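Local coordinates for major pilin backbone protein T-antigen, T13 (Streptococcus pyogenes, PDB 6BBT) that forms the backbone of the group A streptococcal pilus, probably as covalently joined subunits stiffened by internal isopeptide bonds, and serves as the T13 serotyping antigen, at residues T156-V165 with L215-L226; Y188-Q198 with V205-F213. All coordinates share one frame; numbering follows the deposited sequence. Where two conformers were deposited one is given.

Contact 1 of 2, residues T156-V165 with L215-L226; sequences TTSLKIEKQV and LHDHQSIMLAKL
The carbonyl oxygen of Lys163 takes the backbone N-H of His218 at 2.7 Å (His218 N to Lys163 O), a bent bond. His218 lies in the type II turn His216-Gln219, and its neighbour Asp217 turns its carboxylate to the strand: with CG anti to the backbone N (chi1 -170°), OD1 accepts the amide of Val165 at 2.8 Å (Val165 N to Asp217 OD1), met from above the carboxylate plane, while CB packs on Val165 CG2. Next to Val165 in the strand, Gln164 lays CG over one face of the His218 ring, a CH-pi contact 4.2 Å from CG to the ring centroid. Glu162 OE2 approaches the same ring obliquely and takes a weak bond from Gln164 NE2.

Beyond the turn, the strands run antiparallel. Paired backbone bonds join Ile161 with Ile221 and Leu159 with Leu223; a beta bulge then shifts the register before Thr157 pairs with Leu226. Water 1 bridges Thr156 OG1 and Ala224 O beside the corner at 224-225. Leu159, Ile161, Ile221, Leu223 and Leu226 share the buried face: Leu226 CD2 rests 3.8 Å from Leu159 CB, and Ile221 CG2 lies 3.9 Å from Ile161 CB. Lys163 CB packs against Leu215 CB at 3.8 Å, while its bent chain carries NZ away to a covalent link with Asn277 CG, where Glu236 OE1 makes a weak hydrogen bond with it. This is the lysine-asparagine isopeptide of Gram-positive pilins, here cross-linking the strands 148-166 and 271-279 of a beta-sandwich domain.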
loop_
_atom_site.group_PDB
_atom_site.type_symbol
_atom_site.label_atom_id
_atom_site.label_comp_id
_atom_site.label_asym_id
_atom_site.label_seq_id
_atom_site.Cartn_x
_atom_site.Cartn_y
_atom_site.Cartn_z
ATOM N N THR A 156 -7.628 -2.839 3.225
ATOM C CA THR A 156 -8.707 -2.795 2.261
ATOM C C THR A 156 -9.972 -2.354 2.996
ATOM O O THR A 156 -10.005 -2.298 4.236
ATOM C CB THR A 156 -8.932 -4.170 1.619
ATOM O OG1 THR A 156 -9.257 -5.119 2.632
ATOM C CG2 THR A 156 -7.696 -4.640 0.875
ATOM N N THR A 157 -11.005 -2.044 2.228
ATOM C CA THR A 157 -12.272 -1.661 2.789
ATOM C C THR A 157 -13.386 -2.522 2.144
ATOM O O THR A 157 -13.109 -3.631 1.643
ATOM C CB THR A 157 -12.461 -0.129 2.701
ATOM O OG1 THR A 157 -13.622 0.255 3.444
ATOM C CG2 THR A 157 -12.564 0.347 1.271
ATOM N N SER A 158 -14.626 -2.059 2.248
ATOM C CA SER A 158 -15.768 -2.785 1.719
ATOM C C SER A 158 -16.883 -1.835 1.311
ATOM O O SER A 158 -16.985 -0.731 1.829
ATOM C CB SER A 158 -16.298 -3.803 2.741
ATOM O OG SER A 158 -16.875 -3.156 3.859
ATOM N N LEU A 159 -17.701 -2.277 0.365
ATOM C CA LEU A 159 -18.886 -1.562 -0.026
ATOM C C LEU A 159 -20.039 -2.555 -0.140
ATOM O O LEU A 159 -19.950 -3.520 -0.873
ATOM C CB LEU A 159 -18.668 -0.863 -1.370
ATOM C CG LEU A 159 -19.888 -0.169 -1.994
ATOM C CD1 LEU A 159 -20.404 0.919 -1.075
ATOM C CD2 LEU A 159 -19.548 0.410 -3.353
ATOM N N LYS A 160 -21.110 -2.312 0.602
ATOM C CA LYS A 160 -22.336 -3.066 0.465
ATOM C C LYS A 160 -23.377 -2.146 -0.173
ATOM O O LYS A 160 -23.460 -0.950 0.169
ATOM C CB LYS A 160 -22.791 -3.554 1.832
ATOM C CG LYS A 160 -24.131 -4.272 1.831
ATOM C CD LYS A 160 -24.398 -4.897 3.177
ATOM C CE LYS A 160 -25.844 -5.332 3.300
ATOM N NZ LYS A 160 -26.025 -6.102 4.571
ATOM N N ILE A 161 -24.146 -2.701 -1.108
ATOM C CA ILE A 161 -25.200 -1.985 -1.791
ATOM C C ILE A 161 -26.474 -2.794 -1.600
ATOM O O ILE A 161 -26.526 -3.971 -1.969
ATOM C CB ILE A 161 -24.900 -1.791 -3.290
ATOM C CG1 ILE A 161 -23.609 -0.984 -3.483
ATOM C CG2 ILE A 161 -26.053 -1.073 -3.999
ATOM C CD1 ILE A 161 -23.091 -0.973 -4.904
ATOM N N GLU A 162 -27.491 -2.163 -1.018
ATOM C CA GLU A 162 -28.780 -2.805 -0.808
ATOM C C GLU A 162 -29.914 -2.019 -1.436
ATOM O O GLU A 162 -29.882 -0.788 -1.459
ATOM C CB GLU A 162 -29.046 -2.946 0.675
ATOM C CG GLU A 162 -30.167 -3.922 0.971
ATOM C CD GLU A 162 -30.597 -3.892 2.407
ATOM O OE1 GLU A 162 -29.711 -3.746 3.278
ATOM O OE2 GLU A 162 -31.819 -4.021 2.644
ATOM N N LYS A 163 -30.931 -2.748 -1.901
ATOM C CA LYS A 163 -32.145 -2.160 -2.455
ATOM C C LYS A 163 -33.286 -2.251 -1.435
ATOM O O LYS A 163 -33.523 -3.314 -0.853
ATOM C CB LYS A 163 -32.533 -2.885 -3.745
ATOM C CG LYS A 163 -33.793 -2.370 -4.442
ATOM C CD LYS A 163 -33.610 -1.001 -5.086
ATOM C CE LYS A 163 -34.953 -0.341 -5.336
ATOM N NZ LYS A 163 -34.878 0.976 -6.018
ATOM N N GLN A 164 -33.980 -1.133 -1.230
ATOM C CA GLN A 164 -35.245 -1.129 -0.497
ATOM C C GLN A 164 -36.350 -0.494 -1.319
ATOM O O GLN A 164 -36.119 0.475 -2.054
ATOM C CB GLN A 164 -35.093 -0.459 0.866
ATOM C CG GLN A 164 -34.985 -1.491 1.977
ATOM C CD GLN A 164 -34.284 -0.974 3.204
ATOM O OE1 GLN A 164 -34.318 0.220 3.503
ATOM N NE2 GLN A 164 -33.636 -1.881 3.933
ATOM N N VAL A 165 -37.543 -1.078 -1.207
ATOM C CA VAL A 165 -38.730 -0.610 -1.918
ATOM C C VAL A 165 -39.788 -0.170 -0.904
ATOM O O VAL A 165 -40.041 -0.873 0.077
ATOM C CB VAL A 165 -39.306 -1.703 -2.837
ATOM C CG1 VAL A 165 -40.612 -1.238 -3.480
ATOM C CG2 VAL A 165 -38.285 -2.079 -3.909
ATOM N N LEU A 215 -30.928 -5.958 -8.386
ATOM C CA LEU A 215 -31.387 -6.232 -7.030
ATOM C C LEU A 215 -32.898 -6.057 -6.953
ATOM O O LEU A 215 -33.455 -5.167 -7.603
ATOM C CB LEU A 215 -30.736 -5.274 -6.016
ATOM C CG LEU A 215 -29.213 -5.273 -5.893
ATOM C CD1 LEU A 215 -28.781 -4.094 -5.029
ATOM C CD2 LEU A 215 -28.719 -6.596 -5.301
ATOM N N HIS A 216 -33.552 -6.886 -6.142
ATOM C CA HIS A 216 -34.962 -6.652 -5.756
ATOM C C HIS A 216 -34.988 -6.211 -4.299
ATOM O O HIS A 216 -33.945 -6.156 -3.652
ATOM C CB HIS A 216 -35.851 -7.889 -6.003
ATOM C CG HIS A 216 -35.317 -9.152 -5.411
ATOM N ND1 HIS A 216 -35.310 -9.393 -4.053
ATOM C CD2 HIS A 216 -34.754 -10.237 -5.990
ATOM C CE1 HIS A 216 -34.764 -10.574 -3.819
ATOM N NE2 HIS A 216 -34.418 -11.107 -4.978
ATOM N N ASP A 217 -36.176 -5.883 -3.789
ATOM C CA ASP A 217 -36.339 -5.420 -2.406
ATOM C C ASP A 217 -35.582 -6.317 -1.435
ATOM O O ASP A 217 -35.674 -7.541 -1.506
ATOM C CB ASP A 217 -37.828 -5.360 -2.022
ATOM C CG ASP A 217 -38.085 -4.656 -0.686
ATOM O OD1 ASP A 217 -37.365 -3.716 -0.308
ATOM O OD2 ASP A 217 -39.061 -5.028 -0.012
ATOM N N HIS A 218 -34.797 -5.684 -0.570
ATOM C CA HIS A 218 -34.004 -6.337 0.478
ATOM C C HIS A 218 -32.812 -7.187 0.024
ATOM O O HIS A 218 -32.136 -7.768 0.860
ATOM C CB HIS A 218 -34.914 -7.072 1.501
ATOM C CG HIS A 218 -35.539 -6.138 2.490
ATOM N ND1 HIS A 218 -36.851 -5.716 2.397
ATOM C CD2 HIS A 218 -35.003 -5.475 3.546
ATOM C CE1 HIS A 218 -37.106 -4.864 3.376
ATOM N NE2 HIS A 218 -36.002 -4.698 4.084
ATOM N N GLN A 219 -32.513 -7.206 -1.270
ATOM C CA GLN A 219 -31.349 -7.924 -1.771
ATOM C C GLN A 219 -30.151 -6.980 -1.715
ATOM O O GLN A 219 -30.296 -5.776 -1.921
ATOM C CB GLN A 219 -31.599 -8.398 -3.204
ATOM C CG GLN A 219 -30.647 -9.477 -3.692
ATOM C CD GLN A 219 -30.947 -9.916 -5.115
ATOM O OE1 GLN A 219 -31.730 -9.283 -5.815
ATOM N NE2 GLN A 219 -30.310 -10.993 -5.552
ATOM N N SER A 220 -28.977 -7.534 -1.433
ATOM C CA SER A 220 -27.733 -6.766 -1.390
ATOM C C SER A 220 -26.617 -7.442 -2.179
ATOM O O SER A 220 -26.678 -8.624 -2.503
ATOM C CB SER A 220 -27.271 -6.568 0.052
ATOM O OG SER A 220 -27.045 -7.810 0.684
ATOM N N ILE A 221 -25.599 -6.660 -2.486
ATOM C CA ILE A 221 -24.361 -7.143 -3.080
ATOM C C ILE A 221 -23.243 -6.562 -2.193
ATOM O O ILE A 221 -23.455 -5.538 -1.534
ATOM C CB ILE A 221 -24.353 -6.708 -4.565
ATOM C CG1 ILE A 221 -23.531 -7.638 -5.418
ATOM C CG2 ILE A 221 -23.948 -5.243 -4.747
ATOM C CD1 ILE A 221 -23.757 -7.395 -6.898
ATOM N N MET A 222 -22.096 -7.235 -2.093
ATOM C CA MET A 222 -20.979 -6.696 -1.297
ATOM C C MET A 222 -19.633 -6.946 -1.951
ATOM O O MET A 222 -19.365 -8.035 -2.456
ATOM C CB MET A 222 -20.942 -7.255 0.130
ATOM C CG MET A 222 -19.901 -6.542 1.014
ATOM S SD MET A 222 -19.538 -7.306 2.609
ATOM C CE MET A 222 -19.905 -9.005 2.229
ATOM N N LEU A 223 -18.794 -5.916 -1.933
ATOM C CA LEU A 223 -17.409 -6.020 -2.340
ATOM C C LEU A 223 -16.673 -5.947 -1.025
ATOM O O LEU A 223 -16.628 -4.878 -0.417
ATOM C CB LEU A 223 -17.014 -4.877 -3.287
ATOM C CG LEU A 223 -17.833 -4.811 -4.582
ATOM C CD1 LEU A 223 -18.953 -3.789 -4.441
ATOM C CD2 LEU A 223 -16.992 -4.471 -5.808
ATOM N N ALA A 224 -16.105 -7.061 -0.574
ATOM C CA ALA A 224 -15.594 -7.162 0.814
ATOM C C ALA A 224 -14.110 -6.823 0.984
ATOM O O ALA A 224 -13.655 -6.634 2.118
ATOM C CB ALA A 224 -15.858 -8.555 1.369
ATOM N N LYS A 225 -13.365 -6.794 -0.128
ATOM C CA LYS A 225 -11.923 -6.604 -0.134
ATOM C C LYS A 225 -11.594 -5.525 -1.176
ATOM O O LYS A 225 -10.844 -5.746 -2.112
ATOM C CB LYS A 225 -11.228 -7.936 -0.432
ATOM C CG LYS A 225 -11.477 -9.036 0.631
ATOM C CD LYS A 225 -10.911 -10.397 0.232
ATOM C CE LYS A 225 -11.356 -11.517 1.187
ATOM N NZ LYS A 225 -10.789 -12.873 0.832
ATOM N N LEU A 226 -12.185 -4.354 -0.975
ATOM C CA LEU A 226 -12.146 -3.268 -1.921
ATOM C C LEU A 226 -10.898 -2.397 -1.676
ATOM O O LEU A 226 -10.608 -2.072 -0.528
ATOM C CB LEU A 226 -13.415 -2.434 -1.754
ATOM C CG LEU A 226 -13.729 -1.350 -2.771
ATOM C CD1 LEU A 226 -13.918 -1.870 -4.188
ATOM C CD2 LEU A 226 -14.980 -0.628 -2.332
HETATM O O HOH W 1 -11.726 -5.360 3.643
#

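Contact 2 of 2, residues Y188-Q198 with V205-F213; sequences YEKGQVVKIIQ and VVIGQEYKF
Gln198 extends from its strand toward Tyr211, and the two side chains come from opposite directions. CB and CG form an extended arm, CG anti to the backbone N (chi1 170°), that brings CD within 3.5 Å of Tyr211 OH. OE1 accepts the phenol proton, 2.5 Å from Tyr211 OH, a length so short that its exact value is doubtful, and lies at the ring edge close to its plane; amide and ring stand almost perpendicular, 88° apart. NE2 lies 3.8 Å from Phe213 CB and donates to water 4, which in turn donates to Lys212 O. Both amide ends are thus held, which fixes the rotation of the group. One face of the Tyr211 ring receives Val205 CG2, 3.8 Å above its centre, and that methyl also meets Ile196 CG2 at 3.6 Å.

Strands 193-198 and 201-206 form a beta hairpin at the edge of the sandwich. Val194 and Val205 make a hydrogen-bonded antiparallel pair, whereas Val193 and Val206 are a non-hydrogen-bonded pair whose methyls touch. Two type II turns, Glu189-Gln192 leading into the first strand and Val206-Gln209 leaving the second, carry the pairing on: Ile207 N binds Gln192 O, and Gly191 N binds Ile207 O in a nearly straight bond.

Ile207 is buried, its CD1 4.0 Å from Val194 CG2 and also against Tyr188 CB. Outside, Val206 CG1 presses on Gly191 CA at 3.5 Å, tighter than normal van der Waals contact. Lys190 stretches alongside Ile207 O and bends at its last torsion, so that NZ gives Gly208 O a weak bond. Water 2 joins NZ to Ile207 O and Gln209 OE1, while water 3 joins NZ to Gly208 O.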
loop_
_atom_site.group_PDB
_atom_site.type_symbol
_atom_site.label_atom_id
_atom_site.label_comp_id
_atom_site.label_asym_id
_atom_site.label_seq_id
_atom_site.Cartn_x
_atom_site.Cartn_y
_atom_site.Cartn_z
ATOM N N TYR A 188 -4.273 1.369 -8.369
ATOM C CA TYR A 188 -5.060 0.205 -8.783
ATOM C C TYR A 188 -5.572 0.437 -10.194
ATOM O O TYR A 188 -6.474 1.223 -10.407
ATOM C CB TYR A 188 -6.223 -0.029 -7.786
ATOM C CG TYR A 188 -5.723 -0.122 -6.371
ATOM C CD1 TYR A 188 -5.132 -1.282 -5.905
ATOM C CD2 TYR A 188 -5.793 0.973 -5.514
ATOM C CE1 TYR A 188 -4.655 -1.374 -4.607
ATOM C CE2 TYR A 188 -5.326 0.896 -4.219
ATOM C CZ TYR A 188 -4.737 -0.270 -3.780
ATOM O OH TYR A 188 -4.267 -0.326 -2.501
ATOM N N GLU A 189 -4.999 -0.296 -11.137
ATOM C CA GLU A 189 -5.100 -0.005 -12.545
ATOM C C GLU A 189 -6.244 -0.739 -13.225
ATOM O O GLU A 189 -6.734 -1.787 -12.759
ATOM C CB GLU A 189 -3.794 -0.383 -13.231
ATOM C CG GLU A 189 -2.581 0.322 -12.623
ATOM C CD GLU A 189 -1.407 0.380 -13.577
ATOM O OE1 GLU A 189 -0.968 -0.693 -14.048
ATOM O OE2 GLU A 189 -0.932 1.503 -13.858
ATOM N N LYS A 190 -6.637 -0.172 -14.353
ATOM C CA LYS A 190 -7.637 -0.753 -15.248
ATOM C C LYS A 190 -7.312 -2.188 -15.597
ATOM O O LYS A 190 -6.158 -2.544 -15.837
ATOM C CB LYS A 190 -7.681 0.059 -16.552
ATOM C CG LYS A 190 -8.737 -0.360 -17.557
ATOM C CD LYS A 190 -8.712 0.581 -18.767
ATOM C CE LYS A 190 -9.557 0.035 -19.922
ATOM N NZ LYS A 190 -11.001 -0.200 -19.599
ATOM N N GLY A 191 -8.340 -3.019 -15.634
ATOM C CA GLY A 191 -8.148 -4.406 -15.980
ATOM C C GLY A 191 -7.780 -5.325 -14.824
ATOM O O GLY A 191 -7.723 -6.534 -15.021
ATOM N N GLN A 192 -7.529 -4.787 -13.624
ATOM C CA GLN A 192 -7.355 -5.640 -12.436
ATOM C C GLN A 192 -8.721 -5.973 -11.868
ATOM O O GLN A 192 -9.707 -5.282 -12.161
ATOM C CB GLN A 192 -6.463 -4.942 -11.420
ATOM C CG GLN A 192 -5.077 -4.685 -11.984
ATOM C CD GLN A 192 -4.316 -5.966 -12.229
ATOM O OE1 GLN A 192 -4.294 -6.839 -11.396
ATOM N NE2 GLN A 192 -3.687 -6.079 -13.368
ATOM N N VAL A 193 -8.800 -7.029 -11.061
ATOM C CA VAL A 193 -10.093 -7.534 -10.604
ATOM C C VAL A 193 -10.261 -7.342 -9.093
ATOM O O VAL A 193 -9.294 -7.399 -8.336
ATOM C CB VAL A 193 -10.372 -9.007 -11.004
ATOM C CG1 VAL A 193 -10.459 -9.156 -12.510
ATOM C CG2 VAL A 193 -9.334 -9.975 -10.497
ATOM N N VAL A 194 -11.489 -7.029 -8.712
ATOM C CA VAL A 194 -11.907 -6.886 -7.336
ATOM C C VAL A 194 -13.082 -7.861 -7.159
ATOM O O VAL A 194 -13.974 -7.965 -8.016
ATOM C CB VAL A 194 -12.362 -5.424 -7.044
ATOM C CG1 VAL A 194 -12.908 -5.266 -5.625
ATOM C CG2 VAL A 194 -11.190 -4.446 -7.241
ATOM N N LYS A 195 -13.091 -8.556 -6.029
ATOM C CA LYS A 195 -14.129 -9.541 -5.757
ATOM C C LYS A 195 -15.459 -8.891 -5.367
ATOM O O LYS A 195 -15.497 -7.872 -4.690
ATOM C CB LYS A 195 -13.680 -10.481 -4.648
ATOM C CG LYS A 195 -12.415 -11.236 -4.993
ATOM C CD LYS A 195 -12.711 -12.288 -6.055
ATOM C CE LYS A 195 -11.451 -12.776 -6.679
ATOM N NZ LYS A 195 -11.805 -13.921 -7.558
ATOM N N ILE A 196 -16.547 -9.492 -5.827
ATOM C CA ILE A 196 -17.877 -9.112 -5.435
ATOM C C ILE A 196 -18.626 -10.397 -5.043
ATOM O O ILE A 196 -18.413 -11.447 -5.666
ATOM C CB ILE A 196 -18.602 -8.349 -6.555
ATOM C CG1 ILE A 196 -19.931 -7.762 -6.082
ATOM C CG2 ILE A 196 -18.843 -9.196 -7.795
ATOM C CD1 ILE A 196 -20.495 -6.719 -7.025
ATOM N N ILE A 197 -19.496 -10.299 -4.038
ATOM C CA ILE A 197 -20.366 -11.416 -3.659
ATOM C C ILE A 197 -21.770 -11.044 -4.052
ATOM O O ILE A 197 -22.309 -10.041 -3.594
ATOM C CB ILE A 197 -20.272 -11.771 -2.167
ATOM C CG1 ILE A 197 -18.822 -12.131 -1.839
ATOM C CG2 ILE A 197 -21.253 -12.923 -1.842
ATOM C CD1 ILE A 197 -18.501 -12.197 -0.367
ATOM N N GLN A 198 -22.353 -11.866 -4.915
ATOM C CA GLN A 198 -23.579 -11.538 -5.601
ATOM C C GLN A 198 -24.429 -12.805 -5.680
ATOM O O GLN A 198 -23.965 -13.819 -6.190
ATOM C CB GLN A 198 -23.197 -11.033 -6.993
ATOM C CG GLN A 198 -24.325 -10.849 -7.985
ATOM C CD GLN A 198 -23.854 -10.195 -9.288
ATOM O OE1 GLN A 198 -22.776 -9.610 -9.354
ATOM N NE2 GLN A 198 -24.668 -10.287 -10.318
ATOM N N VAL A 205 -15.251 -8.149 -10.507
ATOM C CA VAL A 205 -15.494 -6.860 -11.114
ATOM C C VAL A 205 -14.151 -6.387 -11.673
ATOM O O VAL A 205 -13.165 -6.356 -10.956
ATOM C CB VAL A 205 -16.020 -5.855 -10.086
ATOM C CG1 VAL A 205 -16.228 -4.481 -10.727
ATOM C CG2 VAL A 205 -17.315 -6.371 -9.485
ATOM N N VAL A 206 -14.110 -6.037 -12.951
ATOM C CA VAL A 206 -12.889 -5.528 -13.551
ATOM C C VAL A 206 -12.881 -4.003 -13.398
ATOM O O VAL A 206 -13.845 -3.319 -13.781
ATOM C CB VAL A 206 -12.776 -5.907 -15.045
ATOM C CG1 VAL A 206 -11.471 -5.369 -15.637
ATOM C CG2 VAL A 206 -12.866 -7.415 -15.217
ATOM N N ILE A 207 -11.793 -3.477 -12.845
ATOM C CA ILE A 207 -11.612 -2.029 -12.677
ATOM C C ILE A 207 -11.611 -1.338 -14.037
ATOM O O ILE A 207 -10.981 -1.800 -14.963
ATOM C CB ILE A 207 -10.304 -1.705 -11.939
ATOM C CG1 ILE A 207 -10.438 -2.128 -10.474
ATOM C CG2 ILE A 207 -9.976 -0.214 -12.022
ATOM C CD1 ILE A 207 -9.152 -2.071 -9.687
ATOM N N GLY A 208 -12.361 -0.251 -14.123
ATOM C CA GLY A 208 -12.386 0.637 -15.296
ATOM C C GLY A 208 -13.408 0.320 -16.347
ATOM O O GLY A 208 -13.261 0.774 -17.485
ATOM N N GLN A 209 -14.413 -0.486 -16.002
ATOM C CA GLN A 209 -15.526 -0.772 -16.919
ATOM C C GLN A 209 -16.803 -1.000 -16.145
ATOM O O GLN A 209 -16.772 -1.405 -14.995
ATOM C CB GLN A 209 -15.226 -1.996 -17.824
ATOM C CG GLN A 209 -15.161 -3.317 -17.066
ATOM C CD GLN A 209 -14.569 -4.472 -17.865
ATOM O OE1 GLN A 209 -13.447 -4.401 -18.361
ATOM N NE2 GLN A 209 -15.332 -5.550 -17.987
ATOM N N GLU A 210 -17.923 -0.762 -16.802
ATOM C CA GLU A 210 -19.226 -0.914 -16.206
ATOM C C GLU A 210 -19.487 -2.362 -15.818
ATOM O O GLU A 210 -19.195 -3.272 -16.596
ATOM C CB GLU A 210 -20.300 -0.437 -17.177
ATOM C CG GLU A 210 -20.261 1.062 -17.388
ATOM C CD GLU A 210 -21.479 1.601 -18.114
ATOM O OE1 GLU A 210 -22.311 0.814 -18.631
ATOM O OE2 GLU A 210 -21.608 2.835 -18.157
ATOM N N TYR A 211 -20.002 -2.547 -14.603
ATOM C CA TYR A 211 -20.419 -3.835 -14.080
ATOM C C TYR A 211 -21.917 -3.739 -13.791
ATOM O O TYR A 211 -22.335 -2.964 -12.931
ATOM C CB TYR A 211 -19.642 -4.197 -12.804
ATOM C CG TYR A 211 -19.965 -5.585 -12.308
ATOM C CD1 TYR A 211 -21.009 -5.802 -11.440
ATOM C CD2 TYR A 211 -19.228 -6.691 -12.740
ATOM C CE1 TYR A 211 -21.340 -7.083 -11.011
ATOM C CE2 TYR A 211 -19.545 -7.975 -12.309
ATOM C CZ TYR A 211 -20.608 -8.162 -11.452
ATOM O OH TYR A 211 -20.922 -9.421 -11.021
ATOM N N LYS A 212 -22.720 -4.513 -14.517
ATOM C CA LYS A 212 -24.183 -4.444 -14.409
ATOM C C LYS A 212 -24.690 -5.592 -13.560
ATOM O O LYS A 212 -24.193 -6.716 -13.663
ATOM C CB LYS A 212 -24.840 -4.433 -15.799
ATOM C CG LYS A 212 -24.770 -3.061 -16.488
ATOM C CD LYS A 212 -25.276 -3.111 -17.928
ATOM C CE LYS A 212 -25.075 -1.787 -18.686
ATOM N NZ LYS A 212 -25.714 -0.619 -18.001
ATOM N N PHE A 213 -25.646 -5.301 -12.686
ATOM C CA PHE A 213 -26.284 -6.310 -11.846
ATOM C C PHE A 213 -27.697 -5.852 -11.478
ATOM O O PHE A 213 -28.070 -4.696 -11.721
ATOM C CB PHE A 213 -25.453 -6.568 -10.580
ATOM C CG PHE A 213 -25.355 -5.379 -9.664
ATOM C CD1 PHE A 213 -24.365 -4.423 -9.848
ATOM C CD2 PHE A 213 -26.269 -5.203 -8.621
ATOM C CE1 PHE A 213 -24.283 -3.320 -9.019
ATOM C CE2 PHE A 213 -26.184 -4.099 -7.787
ATOM C CZ PHE A 213 -25.196 -3.157 -7.987
HETATM O O HOH W 2 -11.555 -2.423 -17.769
HETATM O O HOH W 3 -11.486 2.731 -18.791
HETATM O O HOH W 4 -24.339 -9.380 -12.829
#

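From the N terminus, the chain builds a first domain and enters the second along strand 148-166, whose residues 156-165 supply one side of contact 1. Strand 176-183 follows, then 188-198 and 205-213, which meet as contact 2, closing a short loop that holds the hairpin turn and the start of strand 201-206. The chain returns at 215-226 to close the much longer loop of contact 1, within which contact 2 lies. The two touch directly: Ile197 N probably bonds Met222 O, and Ile221 CD1 packs on Ile196 CD1. Strand 220-227 therefore sits between 148-166 and 193-198 in one sheet, while 211-215 carries the chain over to the facing four-stranded sheet beside 176-183.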